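Local structure of FAD:protein FMN transferase (Vibrio cholerae, 6NXI) at residues Ser67-Val73 with Glu138-Lys144; Ala166-Gln170 with Ile185-Gly189; Ala200-Pro204 with Val294-Val298; Ile129-Leu135 with Asp145-Val151. The protein probably transfers the FMN moiety of FAD onto a threonine hydroxyl of a target flavoprotein, releasing AMP, with magnesium as its cofactor. All blocks are in the same frame, centred on the assembly; numbering follows the deposited sequence.

Interaction 1: residues Ser67-Val73 with Glu138-Lys144; sequences SSEPFAV and EGNTLSK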
loop_
_atom_site.group_PDB
_atom_site.type_symbol
_atom_site.label_atom_id
_atom_site.label_comp_id
_atom_site.label_asym_id
_atom_site.label_seq_id
_atom_site.Cartn_x
_atom_site.Cartn_y
_atom_site.Cartn_z
ATOM N N SER A 67 13.854 24.079 5.266
ATOM C CA SER A 67 15.162 24.163 4.559
ATOM C C SER A 67 15.249 23.194 3.377
ATOM O O SER A 67 14.651 22.061 3.476
ATOM C CB SER A 67 16.314 23.862 5.491
ATOM O OG SER A 67 16.109 24.394 6.783
ATOM N N SER A 68 16.015 23.614 2.359
ATOM C CA SER A 68 16.688 22.809 1.307
ATOM C C SER A 68 17.678 21.830 1.951
ATOM O O SER A 68 18.137 20.938 1.248
ATOM C CB SER A 68 17.442 23.728 0.345
ATOM O OG SER A 68 16.643 24.132 -0.753
ATOM N N GLU A 69 18.058 22.059 3.225
ATOM C CA GLU A 69 19.169 21.315 3.893
ATOM C C GLU A 69 18.766 19.874 4.158
ATOM O O GLU A 69 17.615 19.574 4.512
ATOM C CB GLU A 69 19.684 21.977 5.176
ATOM C CG GLU A 69 20.348 23.341 4.943
ATOM C CD GLU A 69 21.789 23.388 4.430
ATOM O OE1 GLU A 69 22.282 22.389 3.879
ATOM O OE2 GLU A 69 22.445 24.445 4.606
ATOM N N PRO A 70 19.700 18.913 3.951
ATOM C CA PRO A 70 19.354 17.492 4.071
ATOM C C PRO A 70 18.856 17.156 5.484
ATOM O O PRO A 70 19.289 17.740 6.469
ATOM C CB PRO A 70 20.654 16.764 3.694
ATOM C CG PRO A 70 21.396 17.787 2.853
ATOM C CD PRO A 70 21.088 19.111 3.514
ATOM N N PHE A 71 17.845 16.285 5.540
ATOM C CA PHE A 71 17.191 15.881 6.797
ATOM C C PHE A 71 17.415 14.373 6.989
ATOM O O PHE A 71 16.927 13.526 6.198
ATOM C CB PHE A 71 15.714 16.269 6.695
ATOM C CG PHE A 71 14.909 15.937 7.914
ATOM C CD1 PHE A 71 14.689 16.852 8.925
ATOM C CD2 PHE A 71 14.341 14.686 8.029
ATOM C CE1 PHE A 71 13.904 16.517 10.019
ATOM C CE2 PHE A 71 13.615 14.332 9.158
ATOM C CZ PHE A 71 13.362 15.257 10.124
ATOM N N ALA A 72 18.158 14.006 8.030
ATOM C CA ALA A 72 18.530 12.602 8.255
ATOM C C ALA A 72 17.305 11.810 8.716
ATOM O O ALA A 72 16.485 12.322 9.497
ATOM C CB ALA A 72 19.659 12.517 9.245
ATOM N N VAL A 73 17.187 10.604 8.177
ATOM C CA VAL A 73 16.104 9.652 8.503
ATOM C C VAL A 73 16.703 8.270 8.773
ATOM O O VAL A 73 17.891 7.968 8.455
ATOM C CB VAL A 73 15.053 9.617 7.382
ATOM C CG1 VAL A 73 14.359 10.969 7.210
ATOM C CG2 VAL A 73 15.665 9.140 6.074
ATOM N N GLU A 138 19.909 11.743 -0.572
ATOM C CA GLU A 138 21.384 11.950 -0.516
ATOM C C GLU A 138 21.873 11.176 0.719
ATOM O O GLU A 138 21.608 11.645 1.866
ATOM C CB GLU A 138 21.757 13.435 -0.439
ATOM C CG GLU A 138 21.474 14.229 -1.710
ATOM C CD GLU A 138 21.977 15.659 -1.655
ATOM O OE1 GLU A 138 23.171 15.856 -1.944
ATOM O OE2 GLU A 138 21.192 16.564 -1.267
ATOM N N GLY A 139 22.512 10.017 0.424
ATOM C CA GLY A 139 23.031 9.110 1.457
ATOM C C GLY A 139 21.872 8.683 2.316
ATOM O O GLY A 139 20.914 8.133 1.735
ATOM N N ASN A 140 21.904 9.034 3.603
ATOM C CA ASN A 140 20.861 8.650 4.591
ATOM C C ASN A 140 19.966 9.858 4.913
ATOM O O ASN A 140 19.504 9.976 6.079
ATOM C CB ASN A 140 21.526 8.068 5.836
ATOM C CG ASN A 140 22.333 6.836 5.494
ATOM O OD1 ASN A 140 22.023 6.149 4.520
ATOM N ND2 ASN A 140 23.341 6.524 6.293
ATOM N N THR A 141 19.756 10.746 3.940
ATOM C CA THR A 141 18.960 11.981 4.152
ATOM C C THR A 141 17.961 12.145 3.013
ATOM O O THR A 141 18.137 11.564 1.907
ATOM C CB THR A 141 19.829 13.251 4.296
ATOM O OG1 THR A 141 20.268 13.577 2.984
ATOM C CG2 THR A 141 21.000 13.031 5.226
ATOM N N LEU A 142 16.936 12.919 3.327
ATOM C CA LEU A 142 15.963 13.455 2.359
ATOM C C LEU A 142 16.171 14.962 2.237
ATOM O O LEU A 142 16.388 15.609 3.273
ATOM C CB LEU A 142 14.543 13.195 2.881
ATOM C CG LEU A 142 14.184 11.765 3.261
ATOM C CD1 LEU A 142 12.697 11.703 3.600
ATOM C CD2 LEU A 142 14.528 10.793 2.149
ATOM N N SER A 143 15.940 15.505 1.035
ATOM C CA SER A 143 15.858 16.977 0.868
ATOM C C SER A 143 14.637 17.330 0.024
ATOM O O SER A 143 14.175 16.494 -0.795
ATOM C CB SER A 143 17.135 17.613 0.333
ATOM O OG SER A 143 17.793 16.771 -0.591
ATOM N N LYS A 144 14.114 18.509 0.292
ATOM C CA LYS A 144 12.939 19.047 -0.421
ATOM C C LYS A 144 13.320 20.440 -0.897
ATOM O O LYS A 144 13.834 21.191 -0.053
ATOM C CB LYS A 144 11.714 19.047 0.494
ATOM C CG LYS A 144 11.908 19.702 1.855
ATOM C CD LYS A 144 10.886 19.298 2.914
ATOM C CE LYS A 144 9.727 20.255 3.006
ATOM N NZ LYS A 144 8.840 19.895 4.131
HETATM O O HOH W 1 15.321 19.532 2.730
#
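Phe-71 and Leu-142 form an antiparallel hydrogen-bonded pair: Phe-71 N donates to Leu-142 O (2.8 Å), and Leu-142 N returns the bond to Phe-71 O (2.9 Å). A third backbone bond, Val-73 N to Asn-140 O (3.2 Å), follows beyond the non-hydrogen-bonded pair Ala-72 and Thr-141. The weaker CA-H...O kind adds Thr-141 CA against Phe-71 O (3.3 Å). At the far end the chains part, and one water joins them, donating to Ser-67 O and Glu-69 O while accepting from Lys-144 N.

Among the side chains, Pro-70 CB lies against Thr-141 OG1 (3.3 Å). That hydroxyl sits between the backbone N and the carbonyl carbon (chi1 76°), from where it donates to a lone pair of Glu-138 O, lying in the plane of that carbonyl, at 2.6 Å. Glu-138 O also takes Thr-141 N, so two donors close the type II' turn that has Gly-139, with its positive phi, in second place. On the face of Phe-71 and Leu-142, Val-73 CG1 meets Leu-142 CG at 4.0 Å, the two side chains crossing at about a right angle.

Strand 71-72 is an edge of a three-stranded sheet whose other two strands, 135-138 and 141-144, make a beta hairpin. Leu-142 packs on Phe-62 of helix 58-64 and Val-81 of helix 75-90; the Lys-144 amine bonds to His-65 O and makes a cation-pi contact with Phe-62.

Interaction 2: residues Ala166-Gln170 with Ile185-Gly189; sequences ADYLQ and IRLKG
Helix 166-170, with Ala-166 facing Arg-186, runs nearly parallel to strand 185-188, the short axes 10.3 Å apart and inclined at 24°. Arg-186 carries most of the contact. Its CG lies anti to the backbone N (chi1 -176°) and the chain stays extended to NE, which lays the guanidinium along the helix surface. Ala-166 CB rests over one face of that group, toward its rim, with NE of Arg-186 3.8 Å away.

Asp-167 OD1 approaches Arg-186 NH2 at 3.8 Å, a long salt bridge in which the carboxylate and guanidinium planes stand almost perpendicular, at 87°. The main carboxylate partner is Asp-163, one helical turn earlier, in a salt bridge with NH1. A water in the guanidinium plane accepts from Arg-186 NH2 (3.1 Å) and donates to Gln-170 OE1 (2.7 Å), linking the two where no direct hydrogen bond crosses. Gln-170 OE1 also bonds to Tyr-177 OH and touches Lys-188 CD at 3.4 Å, the two side chains crossing at about a right angle; the Lys-188 amine pairs with Glu-175.

This is where helix 157-171 covers the start of strand 177-181 and its partner 184-188 in the large antiparallel sheet. A methyl against a charged plane, a long ion pair and a bridging water make a polar, surface-lying contact, in which the aspartates of the helix probably offset the charge of Arg-186.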
loop_
_atom_site.group_PDB
_atom_site.type_symbol
_atom_site.label_atom_id
_atom_site.label_comp_id
_atom_site.label_asym_id
_atom_site.label_seq_id
_atom_site.Cartn_x
_atom_site.Cartn_y
_atom_site.Cartn_z
ATOM N N ALA A 166 6.821 -10.120 8.799
ATOM C CA ALA A 166 7.112 -11.418 8.120
ATOM C C ALA A 166 8.572 -11.760 8.400
ATOM O O ALA A 166 8.883 -12.911 8.797
ATOM C CB ALA A 166 6.767 -11.380 6.655
ATOM N N ASP A 167 9.477 -10.778 8.294
ATOM C CA ASP A 167 10.911 -11.062 8.557
ATOM C C ASP A 167 11.131 -11.391 10.025
ATOM O O ASP A 167 11.972 -12.276 10.295
ATOM C CB ASP A 167 11.807 -9.887 8.187
ATOM C CG ASP A 167 11.897 -9.628 6.702
ATOM O OD1 ASP A 167 11.402 -10.442 5.905
ATOM O OD2 ASP A 167 12.490 -8.608 6.354
ATOM N N TYR A 168 10.426 -10.742 10.935
ATOM C CA TYR A 168 10.500 -11.064 12.378
ATOM C C TYR A 168 10.045 -12.516 12.597
ATOM O O TYR A 168 10.703 -13.285 13.367
ATOM C CB TYR A 168 9.705 -10.076 13.234
ATOM C CG TYR A 168 9.596 -10.540 14.667
ATOM C CD1 TYR A 168 10.712 -10.611 15.469
ATOM C CD2 TYR A 168 8.410 -11.006 15.216
ATOM C CE1 TYR A 168 10.641 -11.027 16.778
ATOM C CE2 TYR A 168 8.331 -11.467 16.518
ATOM C CZ TYR A 168 9.460 -11.506 17.307
ATOM O OH TYR A 168 9.347 -11.967 18.586
ATOM N N LEU A 169 8.931 -12.919 11.996
ATOM C CA LEU A 169 8.439 -14.294 12.236
ATOM C C LEU A 169 9.504 -15.288 11.747
ATOM O O LEU A 169 9.762 -16.266 12.462
ATOM C CB LEU A 169 7.092 -14.503 11.572
ATOM C CG LEU A 169 5.936 -13.706 12.159
ATOM C CD1 LEU A 169 4.677 -14.010 11.351
ATOM C CD2 LEU A 169 5.699 -14.057 13.625
ATOM N N GLN A 170 10.091 -15.039 10.584
ATOM C CA GLN A 170 11.184 -15.907 10.052
ATOM C C GLN A 170 12.340 -15.941 11.046
ATOM O O GLN A 170 12.914 -17.036 11.277
ATOM C CB GLN A 170 11.567 -15.389 8.678
ATOM C CG GLN A 170 10.485 -15.689 7.672
ATOM C CD GLN A 170 10.774 -15.263 6.259
ATOM O OE1 GLN A 170 9.879 -15.330 5.422
ATOM N NE2 GLN A 170 12.021 -14.840 5.992
ATOM N N ILE A 185 -1.190 -8.309 2.479
ATOM C CA ILE A 185 -0.887 -9.668 2.978
ATOM C C ILE A 185 0.498 -10.133 2.558
ATOM O O ILE A 185 0.956 -9.912 1.438
ATOM C CB ILE A 185 -1.976 -10.629 2.490
ATOM C CG1 ILE A 185 -3.344 -10.209 3.001
ATOM C CG2 ILE A 185 -1.598 -12.048 2.870
ATOM C CD1 ILE A 185 -4.476 -10.990 2.343
ATOM N N ARG A 186 1.120 -10.899 3.429
ATOM C CA ARG A 186 2.278 -11.702 3.017
ATOM C C ARG A 186 2.158 -13.105 3.610
ATOM O O ARG A 186 1.818 -13.211 4.802
ATOM C CB ARG A 186 3.585 -11.049 3.436
ATOM C CG ARG A 186 4.782 -11.818 2.931
ATOM C CD ARG A 186 5.995 -10.903 2.862
ATOM N NE ARG A 186 7.180 -11.723 2.901
ATOM C CZ ARG A 186 8.399 -11.261 3.104
ATOM N NH1 ARG A 186 8.594 -9.969 3.333
ATOM N NH2 ARG A 186 9.411 -12.131 3.112
ATOM N N LEU A 187 2.437 -14.110 2.790
ATOM C CA LEU A 187 2.221 -15.531 3.136
ATOM C C LEU A 187 3.511 -16.322 3.031
ATOM O O LEU A 187 4.345 -16.036 2.149
ATOM C CB LEU A 187 1.264 -16.142 2.117
ATOM C CG LEU A 187 -0.052 -15.445 1.868
ATOM C CD1 LEU A 187 -0.807 -16.132 0.740
ATOM C CD2 LEU A 187 -0.855 -15.403 3.178
ATOM N N LYS A 188 3.653 -17.313 3.872
ATOM C CA LYS A 188 4.730 -18.302 3.708
ATOM C C LYS A 188 4.239 -19.676 4.161
ATOM O O LYS A 188 3.569 -19.755 5.191
ATOM C CB LYS A 188 5.993 -17.923 4.470
ATOM C CG LYS A 188 7.204 -18.699 3.966
ATOM C CD LYS A 188 8.403 -18.376 4.779
ATOM C CE LYS A 188 9.679 -18.807 4.113
ATOM N NZ LYS A 188 10.072 -20.123 4.646
ATOM N N GLY A 189 4.566 -20.722 3.399
ATOM C CA GLY A 189 4.359 -22.110 3.830
ATOM C C GLY A 189 2.914 -22.502 3.762
ATOM O O GLY A 189 2.239 -22.117 2.781
HETATM O O HOH W 2 9.107 -15.219 2.810
#

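Interaction 3: residues Ala200-Pro204 with Val294-Val298; sequences AIEKP and VLMIV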
loop_
_atom_site.group_PDB
_atom_site.type_symbol
_atom_site.label_atom_id
_atom_site.label_comp_id
_atom_site.label_asym_id
_atom_site.label_seq_id
_atom_site.Cartn_x
_atom_site.Cartn_y
_atom_site.Cartn_z
ATOM N N ALA A 200 -8.938 -14.544 -0.849
ATOM C CA ALA A 200 -10.060 -14.317 -1.788
ATOM C C ALA A 200 -9.841 -13.033 -2.568
ATOM O O ALA A 200 -9.461 -12.008 -1.985
ATOM C CB ALA A 200 -11.349 -14.310 -1.010
ATOM N N ILE A 201 -10.053 -13.113 -3.881
ATOM C CA ILE A 201 -10.177 -11.903 -4.732
ATOM C C ILE A 201 -11.667 -11.614 -4.919
ATOM O O ILE A 201 -12.372 -12.504 -5.385
ATOM C CB ILE A 201 -9.438 -12.061 -6.061
ATOM C CG1 ILE A 201 -7.986 -12.494 -5.802
ATOM C CG2 ILE A 201 -9.572 -10.746 -6.827
ATOM C CD1 ILE A 201 -6.986 -11.953 -6.773
ATOM N N GLU A 202 -12.088 -10.425 -4.504
ATOM C CA GLU A 202 -13.494 -9.961 -4.601
ATOM C C GLU A 202 -13.732 -9.560 -6.060
ATOM O O GLU A 202 -12.942 -8.783 -6.628
ATOM C CB GLU A 202 -13.793 -8.838 -3.609
ATOM C CG GLU A 202 -13.755 -9.271 -2.154
ATOM C CD GLU A 202 -14.903 -10.151 -1.676
ATOM O OE1 GLU A 202 -15.995 -10.108 -2.288
ATOM O OE2 GLU A 202 -14.701 -10.888 -0.688
ATOM N N LYS A 203 -14.757 -10.135 -6.657
ATOM C CA LYS A 203 -15.130 -9.858 -8.060
ATOM C C LYS A 203 -16.463 -9.123 -8.004
ATOM O O LYS A 203 -17.373 -9.546 -7.302
ATOM C CB LYS A 203 -15.234 -11.160 -8.855
ATOM C CG LYS A 203 -14.024 -12.074 -8.785
ATOM C CD LYS A 203 -12.750 -11.448 -9.308
ATOM C CE LYS A 203 -11.681 -12.481 -9.605
ATOM N NZ LYS A 203 -12.134 -13.432 -10.654
ATOM N N PRO A 204 -16.598 -7.968 -8.675
ATOM C CA PRO A 204 -17.886 -7.288 -8.771
ATOM C C PRO A 204 -18.667 -8.059 -9.833
ATOM O O PRO A 204 -18.070 -8.674 -10.726
ATOM C CB PRO A 204 -17.492 -5.874 -9.196
ATOM C CG PRO A 204 -16.307 -6.140 -10.098
ATOM C CD PRO A 204 -15.554 -7.295 -9.450
ATOM N N VAL A 294 -0.442 -9.228 -12.024
ATOM C CA VAL A 294 -1.491 -8.234 -11.702
ATOM C C VAL A 294 -2.834 -8.728 -12.228
ATOM O O VAL A 294 -2.883 -9.258 -13.372
ATOM C CB VAL A 294 -1.182 -6.858 -12.303
ATOM C CG1 VAL A 294 -2.196 -5.826 -11.847
ATOM C CG2 VAL A 294 0.229 -6.431 -11.962
ATOM N N LEU A 295 -3.878 -8.456 -11.450
ATOM C CA LEU A 295 -5.280 -8.601 -11.887
ATOM C C LEU A 295 -5.954 -7.252 -11.696
ATOM O O LEU A 295 -6.068 -6.749 -10.568
ATOM C CB LEU A 295 -5.975 -9.703 -11.091
ATOM C CG LEU A 295 -7.414 -9.975 -11.527
ATOM C CD1 LEU A 295 -7.433 -10.606 -12.899
ATOM C CD2 LEU A 295 -8.107 -10.861 -10.507
ATOM N N MET A 296 -6.451 -6.706 -12.792
ATOM C CA MET A 296 -7.221 -5.455 -12.723
ATOM C C MET A 296 -8.644 -5.754 -13.095
ATOM O O MET A 296 -8.844 -6.433 -14.131
ATOM C CB MET A 296 -6.727 -4.429 -13.711
ATOM C CG MET A 296 -5.411 -3.910 -13.380
ATOM S SD MET A 296 -5.362 -2.426 -14.363
ATOM C CE MET A 296 -3.612 -2.173 -14.392
ATOM N N ILE A 297 -9.548 -5.281 -12.267
ATOM C CA ILE A 297 -10.994 -5.353 -12.560
ATOM C C ILE A 297 -11.433 -3.972 -13.007
ATOM O O ILE A 297 -11.152 -2.997 -12.313
ATOM C CB ILE A 297 -11.743 -5.833 -11.322
ATOM C CG1 ILE A 297 -11.235 -7.223 -10.919
ATOM C CG2 ILE A 297 -13.236 -5.803 -11.618
ATOM C CD1 ILE A 297 -11.852 -7.714 -9.683
ATOM N N VAL A 298 -12.104 -3.905 -14.153
ATOM C CA VAL A 298 -12.504 -2.604 -14.737
ATOM C C VAL A 298 -13.984 -2.655 -15.035
ATOM O O VAL A 298 -14.504 -3.749 -15.334
ATOM C CB VAL A 298 -11.671 -2.203 -15.966
ATOM C CG1 VAL A 298 -10.211 -2.567 -15.729
ATOM C CG2 VAL A 298 -12.177 -2.795 -17.257
#
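Pro-204 supplies the one ring of this contact, a puckered pyrrolidine that turns CG and CD toward Ile-297; the flat group beside it is the peptide of Glu-202. Pro-204 CG stands 3.4 Å from Ile-297 CG2, tighter than ordinary van der Waals contact. The Glu-202 carbonyl O meets Ile-297 CD1, also at 3.4 Å. The two branches of Ile-297 diverge to do this: with chi1 at -60°, CG2 is anti to the backbone N and takes the proline, while CG1 carries CD1 toward the carbonyl.

Further along, Leu-295 CD2 is shared by two partners, Ile-201 CG2 and Lys-203 CE, each 4.0 Å away. Lys-203 bends at chi2 (-60°) and passes across both residues of the facing strand, its CD lying 3.9 Å from Ile-297 CD1. Its amine goes on to salt bridges with Glu-306 and Glu-213.

The strand axes are 9.3 Å apart and 22° from parallel, too far for backbone bonding: the hairpin of strands 199-203 and 211-215 packs face to face on the far end of the large antiparallel sheet, near strands 255-262 and 304-308. Phe-312 lies against both Ile-201 and Leu-295.

No hydrogen bond joins the two segments, so the contact rests on shape and apolar burial, with the lysine contributing methylenes here and its charge to the glutamates.

Interaction 4: residues Ile129-Leu135 with Asp145-Val151; sequences ITGIEHL and DIPELYV
The imidazole of His-134 meets the carboxylate of Asp-145 with the two planes 73° apart. His-134 ND1 donates to Asp-145 OD1 at 2.6 Å, on the syn lone pair, with the oxygen slightly out of the ring plane and the N-H...O angle at 143°. Asp-145 CG lies between its backbone N and carbonyl carbon (chi1 68°), which brings OD1 to the ring while its N donates to His-134 O (3.0 Å). The nearby carboxylate would probably favour a protonated imidazole.

Both ring faces are occupied. Ile-146 CD1 sits almost squarely over one, 3.9 Å from the centroid, a CH-pi contact; Glu-133 CG lies over the centre of the opposite face, and Gly-131 N is at the edge, in plane. Leu-149 CD1 comes in obliquely and touches His-134 CB at 3.5 Å.

These segments lead into and out of the beta hairpin 135-138/141-144: a 3-10 turn, 132-134, precedes it, and a type I turn, Ile-146 to Leu-149, follows it. Beyond the imidazole, Ile-146 CD1 reaches on to Ile-129 CA (3.6 Å). Ile-129 and Glu-148 cross at about a right angle, Ile-129 CG2 against Glu-148 CB at 3.8 Å. A water links Ile-129 O with Tyr-150 N, from which it accepts. At the inner end, Leu-135 CD2 packs on Val-151 CG2 (4.2 Å) beside Phe-62 of helix 58-64; the side chain of Val-151 is about 9 Å from the bound FAD.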
loop_
_atom_site.group_PDB
_atom_site.type_symbol
_atom_site.label_atom_id
_atom_site.label_comp_id
_atom_site.label_asym_id
_atom_site.label_seq_id
_atom_site.Cartn_x
_atom_site.Cartn_y
_atom_site.Cartn_z
ATOM N N ILE A 129 2.588 22.717 -4.965
ATOM C CA ILE A 129 3.531 22.254 -3.909
ATOM C C ILE A 129 3.581 20.722 -3.898
ATOM O O ILE A 129 3.933 20.190 -2.873
ATOM C CB ILE A 129 3.168 22.848 -2.537
ATOM C CG1 ILE A 129 1.742 22.475 -2.104
ATOM C CG2 ILE A 129 3.375 24.346 -2.539
ATOM C CD1 ILE A 129 1.427 22.722 -0.647
ATOM N N THR A 130 3.264 20.064 -5.008
ATOM C CA THR A 130 3.404 18.601 -5.186
ATOM C C THR A 130 4.337 18.319 -6.366
ATOM O O THR A 130 4.510 19.165 -7.255
ATOM C CB THR A 130 2.039 17.932 -5.380
ATOM O OG1 THR A 130 1.624 18.311 -6.689
ATOM C CG2 THR A 130 1.061 18.357 -4.320
ATOM N N GLY A 131 4.991 17.168 -6.347
ATOM C CA GLY A 131 5.791 16.680 -7.470
ATOM C C GLY A 131 7.018 15.985 -6.966
ATOM O O GLY A 131 7.733 16.573 -6.123
ATOM N N ILE A 132 7.197 14.748 -7.422
ATOM C CA ILE A 132 8.305 13.847 -7.021
ATOM C C ILE A 132 9.645 14.553 -7.285
ATOM O O ILE A 132 10.601 14.212 -6.589
ATOM C CB ILE A 132 8.180 12.501 -7.771
ATOM C CG1 ILE A 132 8.995 11.399 -7.087
ATOM C CG2 ILE A 132 8.547 12.645 -9.230
ATOM C CD1 ILE A 132 8.421 10.918 -5.790
ATOM N N GLU A 133 9.694 15.407 -8.296
ATOM C CA GLU A 133 10.959 16.065 -8.734
ATOM C C GLU A 133 11.510 16.903 -7.578
ATOM O O GLU A 133 12.754 17.189 -7.600
ATOM C CB GLU A 133 10.744 16.897 -9.997
ATOM C CG GLU A 133 9.817 18.102 -9.803
ATOM C CD GLU A 133 8.310 17.865 -9.832
ATOM O OE1 GLU A 133 7.880 16.677 -10.055
ATOM O OE2 GLU A 133 7.548 18.923 -9.748
ATOM N N HIS A 134 10.659 17.296 -6.627
ATOM C CA HIS A 134 11.009 18.188 -5.492
ATOM C C HIS A 134 11.740 17.425 -4.387
ATOM O O HIS A 134 12.293 18.096 -3.477
ATOM C CB HIS A 134 9.808 18.927 -4.924
ATOM C CG HIS A 134 9.127 19.849 -5.872
ATOM N ND1 HIS A 134 9.719 21.031 -6.361
ATOM C CD2 HIS A 134 7.887 19.799 -6.386
ATOM C CE1 HIS A 134 8.860 21.639 -7.151
ATOM N NE2 HIS A 134 7.709 20.911 -7.166
ATOM N N LEU A 135 11.722 16.093 -4.444
ATOM C CA LEU A 135 12.210 15.209 -3.369
ATOM C C LEU A 135 13.486 14.535 -3.874
ATOM O O LEU A 135 13.426 13.901 -4.937
ATOM C CB LEU A 135 11.130 14.164 -3.047
ATOM C CG LEU A 135 11.486 13.162 -1.941
ATOM C CD1 LEU A 135 11.705 13.848 -0.596
ATOM C CD2 LEU A 135 10.402 12.119 -1.809
ATOM N N ASP A 145 13.132 20.713 -2.192
ATOM C CA ASP A 145 13.630 21.970 -2.816
ATOM C C ASP A 145 12.549 23.024 -2.651
ATOM O O ASP A 145 12.791 24.185 -3.041
ATOM C CB ASP A 145 14.063 21.770 -4.263
ATOM C CG ASP A 145 12.957 21.466 -5.251
ATOM O OD1 ASP A 145 11.737 21.531 -4.876
ATOM O OD2 ASP A 145 13.325 21.168 -6.397
ATOM N N ILE A 146 11.407 22.646 -2.083
ATOM C CA ILE A 146 10.349 23.627 -1.700
ATOM C C ILE A 146 9.926 23.314 -0.269
ATOM O O ILE A 146 9.813 22.145 0.127
ATOM C CB ILE A 146 9.148 23.676 -2.670
ATOM C CG1 ILE A 146 8.435 22.333 -2.839
ATOM C CG2 ILE A 146 9.567 24.226 -4.025
ATOM C CD1 ILE A 146 7.095 22.450 -3.509
ATOM N N PRO A 147 9.712 24.366 0.548
ATOM C CA PRO A 147 9.399 24.208 1.970
ATOM C C PRO A 147 8.081 23.493 2.294
ATOM O O PRO A 147 7.998 22.902 3.333
ATOM C CB PRO A 147 9.394 25.650 2.518
ATOM C CG PRO A 147 9.234 26.536 1.306
ATOM C CD PRO A 147 9.842 25.781 0.149
ATOM N N GLU A 148 7.081 23.564 1.418
ATOM C CA GLU A 148 5.706 23.129 1.754
ATOM C C GLU A 148 5.513 21.654 1.373
ATOM O O GLU A 148 4.349 21.180 1.476
ATOM C CB GLU A 148 4.677 23.991 1.006
ATOM C CG GLU A 148 4.832 25.482 1.242
ATOM C CD GLU A 148 5.786 26.230 0.314
ATOM O OE1 GLU A 148 6.494 25.579 -0.505
ATOM O OE2 GLU A 148 5.797 27.503 0.391
ATOM N N LEU A 149 6.545 21.001 0.824
ATOM C CA LEU A 149 6.441 19.608 0.310
ATOM C C LEU A 149 5.917 18.765 1.464
ATOM O O LEU A 149 6.393 18.951 2.581
ATOM C CB LEU A 149 7.782 19.055 -0.194
ATOM C CG LEU A 149 7.649 17.910 -1.203
ATOM C CD1 LEU A 149 7.268 18.423 -2.576
ATOM C CD2 LEU A 149 8.928 17.127 -1.287
ATOM N N TYR A 150 4.951 17.891 1.207
ATOM C CA TYR A 150 4.363 17.035 2.266
ATOM C C TYR A 150 4.296 15.619 1.702
ATOM O O TYR A 150 3.559 15.364 0.754
ATOM C CB TYR A 150 2.994 17.583 2.651
ATOM C CG TYR A 150 2.301 16.952 3.834
ATOM C CD1 TYR A 150 1.871 15.630 3.810
ATOM C CD2 TYR A 150 2.046 17.672 4.996
ATOM C CE1 TYR A 150 1.263 15.056 4.907
ATOM C CE2 TYR A 150 1.428 17.104 6.103
ATOM C CZ TYR A 150 0.996 15.792 6.046
ATOM O OH TYR A 150 0.400 15.261 7.163
ATOM N N VAL A 151 5.137 14.739 2.221
ATOM C CA VAL A 151 5.256 13.333 1.743
ATOM C C VAL A 151 4.296 12.502 2.587
ATOM O O VAL A 151 4.257 12.657 3.822
ATOM C CB VAL A 151 6.708 12.825 1.895
ATOM C CG1 VAL A 151 6.803 11.361 1.590
ATOM C CG2 VAL A 151 7.668 13.616 1.016
HETATM O O HOH W 3 4.112 17.786 -1.482
HETATM O O HOH W 4 14.815 18.448 -6.466
#

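From the N terminus, interaction 1 opens first: residues 67-73 wait through helices 75-90, 100-105 and 120-127 before 138-144 closes the loop. Interaction 4 starts within that loop, at 129-135, and closes beyond it at 145-151, so the two cross; they touch through Lys-144 NZ and Leu-149 O, and together tie the small sheet to the surrounding helices. Interaction 2 follows in series, closing a short loop from helix 157-171 to strand 184-188 of the large sheet. Interaction 3 closes a long loop, bringing the hairpin strand 199-203 onto strand 294-299 of that same sheet, on the other side of the chain's centre from interactions 1 and 4.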